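Local coordinates for protein phosphoenolpyruvate--glycerone phosphotransferase (Enterococcus faecalis, PDB 3B48) that probably serves as the phosphoryl-donor subunit of the dihydroxyacetone kinase complex, relaying phosphate from phosphoenolpyruvate through the phosphotransferase system, at residues Ile8-His13 with Ile34-Leu39; Leu68-Leu73 with Glu104-Ser109; His96-Pro101 with Ala124-Ala129. All blocks are in the same frame, centred on the assembly; numbering follows the deposited sequence.

Contact 1 (Ile8-His13 with Ile34-Leu39); sequences ILLVSH and ITIHSL
Strands 6-11 and 35-38, the two parallel strands of a beta-alpha-beta unit crossed over by helix 15-27, pair here with Ile8 beside Ile36, Leu9 beside His37 and Leu10 beside Ser38. Ile8 N bonds to Thr35 O at 2.7 Å, and Ile8 O accepts His37 N at 2.8 Å. Leu10 repeats the pattern, its N reaching His37 O while its O takes Leu39 N; this last bond is the most bent, at 136°. On the face carrying Ile8, Leu10 and Ile36 the packing is tight. Ile36 CD1, swung toward the neighbouring strand by a chi2 of -54°, lies 3.3 Å from Ile8 CD1, and Ile36 CG2 meets Leu10 CD1 at 3.4 Å. Ile34 crosses Ile8 at about a right angle, CD1 against CG1 at 3.6 Å. On the face carrying Leu9 and His37, Leu9 runs alongside His37, whose NE2 is hydrogen-bonded to Asp7 OD2, and Leu9 CD2 also meets Leu39 CD1, from just past the paired residues, at 3.9 Å. Helices 15-27 and 102-113 cover the Ile8 and Leu10 face, helix 51-60 packs on Leu9 and His37, and strand 66-71 continues the sheet beyond strand 6-11.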
loop_
_atom_site.group_PDB
_atom_site.type_symbol
_atom_site.label_atom_id
_atom_site.label_comp_id
_atom_site.label_asym_id
_atom_site.label_seq_id
_atom_site.Cartn_x
_atom_site.Cartn_y
_atom_site.Cartn_z
ATOM N N ILE B 8 2.399 -4.623 -14.299
ATOM C CA ILE B 8 2.677 -4.085 -12.980
ATOM C C ILE B 8 3.271 -5.166 -12.104
ATOM O O ILE B 8 2.663 -6.227 -11.863
ATOM C CB ILE B 8 1.411 -3.527 -12.300
ATOM C CG1 ILE B 8 0.898 -2.288 -13.043
ATOM C CG2 ILE B 8 1.685 -3.212 -10.819
ATOM C CD1 ILE B 8 -0.513 -1.929 -12.711
ATOM N N LEU B 9 4.469 -4.890 -11.617
ATOM C CA LEU B 9 5.166 -5.833 -10.743
ATOM C C LEU B 9 5.223 -5.225 -9.346
ATOM O O LEU B 9 5.731 -4.089 -9.148
ATOM C CB LEU B 9 6.571 -6.185 -11.267
ATOM C CG LEU B 9 6.833 -6.918 -12.599
ATOM C CD1 LEU B 9 6.379 -6.118 -13.860
ATOM C CD2 LEU B 9 8.338 -7.251 -12.669
ATOM N N LEU B 10 4.663 -6.008 -8.420
ATOM C CA LEU B 10 4.410 -5.635 -7.044
ATOM C C LEU B 10 5.390 -6.382 -6.146
ATOM O O LEU B 10 5.265 -7.602 -5.964
ATOM C CB LEU B 10 2.973 -6.037 -6.645
ATOM C CG LEU B 10 1.815 -5.542 -7.534
ATOM C CD1 LEU B 10 0.543 -6.262 -7.123
ATOM C CD2 LEU B 10 1.662 -4.080 -7.318
ATOM N N VAL B 11 6.344 -5.637 -5.588
ATOM C CA VAL B 11 7.372 -6.194 -4.683
ATOM C C VAL B 11 7.143 -5.805 -3.207
ATOM O O VAL B 11 6.839 -4.678 -2.899
ATOM C CB VAL B 11 8.780 -5.813 -5.156
ATOM C CG1 VAL B 11 9.830 -6.638 -4.419
ATOM C CG2 VAL B 11 8.850 -5.992 -6.700
ATOM N N SER B 12 7.237 -6.785 -2.313
ATOM C CA SER B 12 7.024 -6.517 -0.904
ATOM C C SER B 12 7.725 -7.601 -0.140
ATOM O O SER B 12 8.042 -8.609 -0.728
ATOM C CB SER B 12 5.510 -6.532 -0.596
ATOM O OG SER B 12 5.232 -6.233 0.763
ATOM N N HIS B 13 7.953 -7.413 1.162
ATOM C CA HIS B 13 8.191 -8.569 2.049
ATOM C C HIS B 13 7.007 -9.537 2.118
ATOM O O HIS B 13 7.192 -10.710 2.253
ATOM C CB HIS B 13 8.525 -8.118 3.468
ATOM C CG HIS B 13 9.954 -7.748 3.658
ATOM N ND1 HIS B 13 10.633 -7.988 4.834
ATOM C CD2 HIS B 13 10.843 -7.170 2.820
ATOM C CE1 HIS B 13 11.878 -7.566 4.711
ATOM N NE2 HIS B 13 12.028 -7.066 3.497
ATOM N N ILE B 34 -3.965 -4.384 -18.338
ATOM C CA ILE B 34 -2.626 -4.503 -17.756
ATOM C C ILE B 34 -2.467 -5.829 -17.012
ATOM O O ILE B 34 -3.434 -6.338 -16.402
ATOM C CB ILE B 34 -2.295 -3.269 -16.887
ATOM C CG1 ILE B 34 -0.801 -3.194 -16.570
ATOM C CG2 ILE B 34 -3.197 -3.209 -15.633
ATOM C CD1 ILE B 34 -0.327 -1.778 -16.362
ATOM N N THR B 35 -1.283 -6.415 -17.117
ATOM C CA THR B 35 -0.969 -7.640 -16.366
ATOM C C THR B 35 -0.315 -7.268 -15.026
ATOM O O THR B 35 0.566 -6.423 -14.981
ATOM C CB THR B 35 -0.134 -8.619 -17.197
ATOM O OG1 THR B 35 -0.852 -8.890 -18.410
ATOM C CG2 THR B 35 0.053 -9.976 -16.455
ATOM N N ILE B 36 -0.808 -7.860 -13.935
ATOM C CA ILE B 36 -0.288 -7.641 -12.570
ATOM C C ILE B 36 0.407 -8.914 -12.111
ATOM O O ILE B 36 -0.153 -9.984 -12.228
ATOM C CB ILE B 36 -1.415 -7.325 -11.536
ATOM C CG1 ILE B 36 -2.382 -6.239 -12.026
ATOM C CG2 ILE B 36 -0.850 -6.930 -10.197
ATOM C CD1 ILE B 36 -1.731 -4.949 -12.445
ATOM N N HIS B 37 1.613 -8.781 -11.565
ATOM C CA HIS B 37 2.351 -9.918 -11.016
ATOM C C HIS B 37 2.465 -9.724 -9.490
ATOM O O HIS B 37 2.946 -8.675 -9.041
ATOM C CB HIS B 37 3.740 -10.020 -11.668
ATOM C CG HIS B 37 3.700 -10.165 -13.165
ATOM N ND1 HIS B 37 3.710 -11.388 -13.799
ATOM C CD2 HIS B 37 3.618 -9.238 -14.149
ATOM C CE1 HIS B 37 3.672 -11.210 -15.104
ATOM N NE2 HIS B 37 3.605 -9.913 -15.343
ATOM N N SER B 38 1.987 -10.700 -8.706
ATOM C CA SER B 38 2.201 -10.679 -7.275
ATOM C C SER B 38 3.589 -11.240 -6.965
ATOM O O SER B 38 3.820 -12.465 -7.061
ATOM C CB SER B 38 1.112 -11.468 -6.527
ATOM O OG SER B 38 1.434 -11.531 -5.143
ATOM N N LEU B 39 4.516 -10.360 -6.607
ATOM C CA LEU B 39 5.899 -10.788 -6.371
ATOM C C LEU B 39 6.419 -10.597 -4.954
ATOM O O LEU B 39 7.631 -10.542 -4.730
ATOM C CB LEU B 39 6.863 -10.181 -7.418
ATOM C CG LEU B 39 6.498 -10.328 -8.919
ATOM C CD1 LEU B 39 7.513 -9.615 -9.740
ATOM C CD2 LEU B 39 6.373 -11.793 -9.383
#

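Contact 2 (Leu68-Leu73 with Glu104-Ser109); sequences LIFADL and EGAFAS
Helix-on-sheet packing brings Phe70 of the inner strand 66-71 against Gly105, Ala106 and Ser109 of helix 102-113, one of the helices layered on the parallel sheet of this alpha/beta fold. The short strand and helix segments run nearly antiparallel, at 155°, with axes 9.0 Å apart at closest approach, and the Phe70 side chain makes most of the contact between them. That side chain leaves the strand on the helix side, and with CG beside the backbone N (chi1 -53°) the ring lies against Gly105 and Ala106. One face of the ring receives Ala106: its CB sits 4.3 Å from the ring centroid and only 6° off the normal, a CH-pi contact. With no side chain at Gly105 to intervene, the ring comes close to the helix backbone, Phe70 CE1 lying 3.3 Å from Gly105 C and 3.4 Å from Ala106 N. Leu68 adds a lighter touch one turn further along the helix, through CD1 to Ser109 OG at 3.9 Å. Helix 119-127 packs against the same residues, Ala126 touching both Phe70 and Ser109. Beyond the strand, Asp72 OD2 is hydrogen-bonded to Ser12 OG, and Leu73 packs on Phe107 of the second subunit. Ser109 OG, which makes a weak hydrogen bond to Ile122 O, lies in the plane of the Phe70 ring, at its edge, 3.3 Å from CZ.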
loop_
_atom_site.group_PDB
_atom_site.type_symbol
_atom_site.label_atom_id
_atom_site.label_comp_id
_atom_site.label_asym_id
_atom_site.label_seq_id
_atom_site.Cartn_x
_atom_site.Cartn_y
_atom_site.Cartn_z
ATOM N N LEU B 68 6.490 -2.023 -15.138
ATOM C CA LEU B 68 6.383 -1.039 -14.035
ATOM C C LEU B 68 6.547 -1.683 -12.670
ATOM O O LEU B 68 5.752 -2.557 -12.278
ATOM C CB LEU B 68 5.035 -0.305 -14.091
ATOM C CG LEU B 68 4.471 0.109 -15.457
ATOM C CD1 LEU B 68 3.410 1.189 -15.274
ATOM C CD2 LEU B 68 5.523 0.542 -16.500
ATOM N N ILE B 69 7.597 -1.277 -11.963
ATOM C CA ILE B 69 7.968 -1.900 -10.675
ATOM C C ILE B 69 7.599 -1.034 -9.462
ATOM O O ILE B 69 8.097 0.077 -9.333
ATOM C CB ILE B 69 9.491 -2.335 -10.633
ATOM C CG1 ILE B 69 9.719 -3.635 -11.415
ATOM C CG2 ILE B 69 9.934 -2.637 -9.229
ATOM C CD1 ILE B 69 9.764 -3.491 -12.898
ATOM N N PHE B 70 6.693 -1.546 -8.623
ATOM C CA PHE B 70 6.328 -0.932 -7.356
ATOM C C PHE B 70 6.837 -1.770 -6.153
ATOM O O PHE B 70 6.755 -2.997 -6.162
ATOM C CB PHE B 70 4.811 -0.742 -7.236
ATOM C CG PHE B 70 4.200 -0.010 -8.382
ATOM C CD1 PHE B 70 3.747 1.295 -8.227
ATOM C CD2 PHE B 70 4.091 -0.609 -9.635
ATOM C CE1 PHE B 70 3.197 1.979 -9.296
ATOM C CE2 PHE B 70 3.511 0.079 -10.700
ATOM C CZ PHE B 70 3.081 1.367 -10.533
ATOM N N ALA B 71 7.377 -1.090 -5.146
ATOM C CA ALA B 71 7.789 -1.730 -3.889
ATOM C C ALA B 71 7.252 -0.913 -2.723
ATOM O O ALA B 71 6.919 0.273 -2.870
ATOM C CB ALA B 71 9.314 -1.875 -3.803
ATOM N N ASP B 72 7.119 -1.537 -1.564
ATOM C CA ASP B 72 6.774 -0.745 -0.392
ATOM C C ASP B 72 8.027 -0.265 0.339
ATOM O O ASP B 72 8.306 0.927 0.385
ATOM C CB ASP B 72 5.813 -1.473 0.535
ATOM C CG ASP B 72 6.205 -2.954 0.812
ATOM O OD1 ASP B 72 7.377 -3.383 0.597
ATOM O OD2 ASP B 72 5.296 -3.681 1.292
ATOM N N LEU B 73 8.790 -1.197 0.890
ATOM C CA LEU B 73 9.752 -0.858 1.906
ATOM C C LEU B 73 10.929 -1.807 1.924
ATOM O O LEU B 73 10.823 -2.987 1.532
ATOM C CB LEU B 73 9.084 -0.950 3.294
ATOM C CG LEU B 73 7.843 -0.130 3.708
ATOM C CD1 LEU B 73 7.071 -0.932 4.693
ATOM C CD2 LEU B 73 8.212 1.254 4.282
ATOM N N GLU B 104 -1.521 2.402 -3.826
ATOM C CA GLU B 104 -2.077 3.522 -4.545
ATOM C C GLU B 104 -1.402 3.809 -5.876
ATOM O O GLU B 104 -2.083 4.093 -6.840
ATOM C CB GLU B 104 -2.137 4.771 -3.664
ATOM C CG GLU B 104 -2.952 4.580 -2.357
ATOM C CD GLU B 104 -2.086 4.113 -1.165
ATOM O OE1 GLU B 104 -0.969 3.566 -1.354
ATOM O OE2 GLU B 104 -2.523 4.309 -0.027
ATOM N N GLY B 105 -0.077 3.737 -5.944
ATOM C CA GLY B 105 0.626 3.843 -7.237
ATOM C C GLY B 105 0.166 2.804 -8.251
ATOM O O GLY B 105 -0.251 3.144 -9.368
ATOM N N ALA B 106 0.192 1.534 -7.846
ATOM C CA ALA B 106 -0.208 0.429 -8.744
ATOM C C ALA B 106 -1.650 0.593 -9.274
ATOM O O ALA B 106 -1.926 0.394 -10.474
ATOM C CB ALA B 106 -0.037 -0.906 -8.017
ATOM N N PHE B 107 -2.567 0.961 -8.378
ATOM C CA PHE B 107 -3.966 1.087 -8.741
ATOM C C PHE B 107 -4.095 2.220 -9.740
ATOM O O PHE B 107 -4.797 2.077 -10.742
ATOM C CB PHE B 107 -4.889 1.307 -7.510
ATOM C CG PHE B 107 -6.306 1.716 -7.876
ATOM C CD1 PHE B 107 -7.273 0.752 -8.208
ATOM C CD2 PHE B 107 -6.661 3.061 -7.944
ATOM C CE1 PHE B 107 -8.559 1.136 -8.590
ATOM C CE2 PHE B 107 -7.975 3.441 -8.290
ATOM C CZ PHE B 107 -8.910 2.465 -8.612
ATOM N N ALA B 108 -3.432 3.347 -9.449
ATOM C CA ALA B 108 -3.380 4.493 -10.367
ATOM C C ALA B 108 -2.756 4.099 -11.723
ATOM O O ALA B 108 -3.362 4.338 -12.776
ATOM C CB ALA B 108 -2.637 5.632 -9.752
ATOM N N SER B 109 -1.576 3.465 -11.722
ATOM C CA SER B 109 -1.050 2.949 -12.999
ATOM C C SER B 109 -2.079 2.074 -13.715
ATOM O O SER B 109 -2.322 2.265 -14.874
ATOM C CB SER B 109 0.290 2.220 -12.830
ATOM O OG SER B 109 1.311 3.176 -12.605
#

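Contact 3 (His96-Pro101 with Ala124-Ala129); sequences HLVDAP and AEAQNA
A chi1 of -161° sets Val98 CG1 opposite its own backbone N, and from there the methyl reaches both Ala126 CB, at 3.9 Å, and Gln127 CG, at 4.0 Å. Gln127 leaves the helix with CG beside its backbone N (chi1 -66°) and then stays extended, so that its aliphatic part crosses the Val98 side chain at about a right angle. The same CG of Gln127 passes 3.6 Å from Asp99 O, a carbon-to-carbonyl contact rather than a polar bond. This is the junction where the outermost strand 95-97 of the parallel sheet gives way to helix 102-113, and helix 119-127, near the end of the chain, packs its last turn against it. The connection bends through an inverse gamma turn centred on Asp99, closed by a weak bond from Ala100 N to Val98 O, and Pro101 then occupies the N-cap position of helix 102-113. The turn presents Ala100 to the helix: its CB lies 4.0 Å from Ala126 CB and 3.3 Å from Ala126 O, the carbonyl that also accepts Ala129 N. Pro101 approaches more loosely, CD 4.3 Å from Ala126 O. Val98 and Ala100 are buried, whereas the Asp99 carboxylate is gripped by backbone N-H groups of Lys132, Trp134 and Asn135 of the second subunit.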
loop_
_atom_site.group_PDB
_atom_site.type_symbol
_atom_site.label_atom_id
_atom_site.label_comp_id
_atom_site.label_asym_id
_atom_site.label_seq_id
_atom_site.Cartn_x
_atom_site.Cartn_y
_atom_site.Cartn_z
ATOM N N HIS B 96 10.865 0.084 -15.477
ATOM C CA HIS B 96 10.549 1.383 -14.858
ATOM C C HIS B 96 10.267 1.251 -13.368
ATOM O O HIS B 96 9.213 0.717 -12.963
ATOM C CB HIS B 96 9.351 2.091 -15.535
ATOM C CG HIS B 96 9.290 1.944 -17.035
ATOM N ND1 HIS B 96 9.877 2.838 -17.900
ATOM C CD2 HIS B 96 8.669 1.023 -17.813
ATOM C CE1 HIS B 96 9.638 2.468 -19.148
ATOM N NE2 HIS B 96 8.909 1.365 -19.121
ATOM N N LEU B 97 11.196 1.757 -12.563
ATOM C CA LEU B 97 11.040 1.862 -11.125
ATOM C C LEU B 97 10.121 3.033 -10.840
ATOM O O LEU B 97 10.471 4.196 -11.102
ATOM C CB LEU B 97 12.391 2.133 -10.453
ATOM C CG LEU B 97 13.439 1.031 -10.478
ATOM C CD1 LEU B 97 14.797 1.589 -10.054
ATOM C CD2 LEU B 97 13.025 -0.158 -9.615
ATOM N N VAL B 98 8.946 2.749 -10.292
ATOM C CA VAL B 98 7.966 3.808 -10.172
ATOM C C VAL B 98 8.046 4.372 -8.781
ATOM O O VAL B 98 7.746 3.689 -7.802
ATOM C CB VAL B 98 6.516 3.368 -10.508
ATOM C CG1 VAL B 98 5.636 4.600 -10.817
ATOM C CG2 VAL B 98 6.489 2.406 -11.677
ATOM N N ASP B 99 8.486 5.624 -8.691
ATOM C CA ASP B 99 8.589 6.285 -7.399
ATOM C C ASP B 99 7.198 6.670 -6.918
ATOM O O ASP B 99 6.758 7.809 -7.063
ATOM C CB ASP B 99 9.501 7.497 -7.477
ATOM C CG ASP B 99 10.119 7.823 -6.143
ATOM O OD1 ASP B 99 9.461 7.574 -5.114
ATOM O OD2 ASP B 99 11.260 8.314 -6.113
ATOM N N ALA B 100 6.517 5.692 -6.325
ATOM C CA ALA B 100 5.104 5.814 -5.961
ATOM C C ALA B 100 4.772 4.810 -4.867
ATOM O O ALA B 100 5.415 3.760 -4.792
ATOM C CB ALA B 100 4.206 5.571 -7.204
ATOM N N PRO B 101 3.751 5.107 -4.031
ATOM C CA PRO B 101 3.429 4.119 -3.017
ATOM C C PRO B 101 2.869 2.872 -3.663
ATOM O O PRO B 101 2.290 2.946 -4.752
ATOM C CB PRO B 101 2.389 4.808 -2.131
ATOM C CG PRO B 101 1.857 5.936 -2.907
ATOM C CD PRO B 101 2.858 6.281 -3.979
ATOM N N ALA B 124 3.039 9.084 -14.559
ATOM C CA ALA B 124 2.799 10.300 -13.803
ATOM C C ALA B 124 1.673 10.113 -12.791
ATOM O O ALA B 124 1.783 10.563 -11.650
ATOM C CB ALA B 124 2.535 11.496 -14.732
ATOM N N GLU B 125 0.608 9.425 -13.200
ATOM C CA GLU B 125 -0.538 9.202 -12.302
ATOM C C GLU B 125 -0.137 8.474 -11.016
ATOM O O GLU B 125 -0.441 8.956 -9.919
ATOM C CB GLU B 125 -1.689 8.480 -13.008
ATOM C CG GLU B 125 -2.465 9.353 -13.984
ATOM C CD GLU B 125 -2.633 10.774 -13.476
ATOM O OE1 GLU B 125 -3.350 10.953 -12.461
ATOM O OE2 GLU B 125 -2.044 11.704 -14.086
ATOM N N ALA B 126 0.561 7.341 -11.156
ATOM C CA ALA B 126 1.090 6.583 -10.009
ATOM C C ALA B 126 1.943 7.450 -9.069
ATOM O O ALA B 126 1.658 7.550 -7.878
ATOM C CB ALA B 126 1.877 5.387 -10.502
ATOM N N GLN B 127 2.968 8.092 -9.626
ATOM C CA GLN B 127 3.842 9.028 -8.910
ATOM C C GLN B 127 3.088 10.120 -8.129
ATOM O O GLN B 127 3.646 10.758 -7.237
ATOM C CB GLN B 127 4.846 9.653 -9.895
ATOM C CG GLN B 127 5.822 8.614 -10.453
ATOM C CD GLN B 127 6.722 9.125 -11.549
ATOM O OE1 GLN B 127 6.605 10.271 -11.994
ATOM N NE2 GLN B 127 7.647 8.273 -11.991
ATOM N N ASN B 128 1.815 10.305 -8.464
ATOM C CA ASN B 128 0.956 11.305 -7.826
ATOM C C ASN B 128 -0.022 10.775 -6.763
ATOM O O ASN B 128 -0.783 11.571 -6.208
ATOM C CB ASN B 128 0.170 12.064 -8.906
ATOM C CG ASN B 128 0.978 13.202 -9.552
ATOM O OD1 ASN B 128 2.104 13.544 -9.133
ATOM N ND2 ASN B 128 0.393 13.794 -10.585
ATOM N N ALA B 129 0.045 9.466 -6.467
ATOM C CA ALA B 129 -1.058 8.653 -5.835
ATOM C C ALA B 129 -1.369 8.636 -4.300
ATOM O O ALA B 129 -2.547 8.526 -3.891
ATOM C CB ALA B 129 -0.986 7.211 -6.343
#

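Along the chain, contact 1 closes before contact 2 opens, whereas contacts 2 and 3 interleave, their segments alternating. All three reach one parallel sheet, in the strand order 35-38, 6-11, 66-71, 95-97, and together they span its width. Contact 2 is the middle member, its centre about 8 Å from that of contact 1 and about 6 Å from that of contact 3. It touches both, through backbone pairing of neighbouring strands and through Ala106 and Ser109 of helix 102-113. Contacts 1 and 3, with centres about 14 Å apart, do not touch. Each also has residues that meet the second subunit, so all three contribute to where the two chains of the homodimer come together.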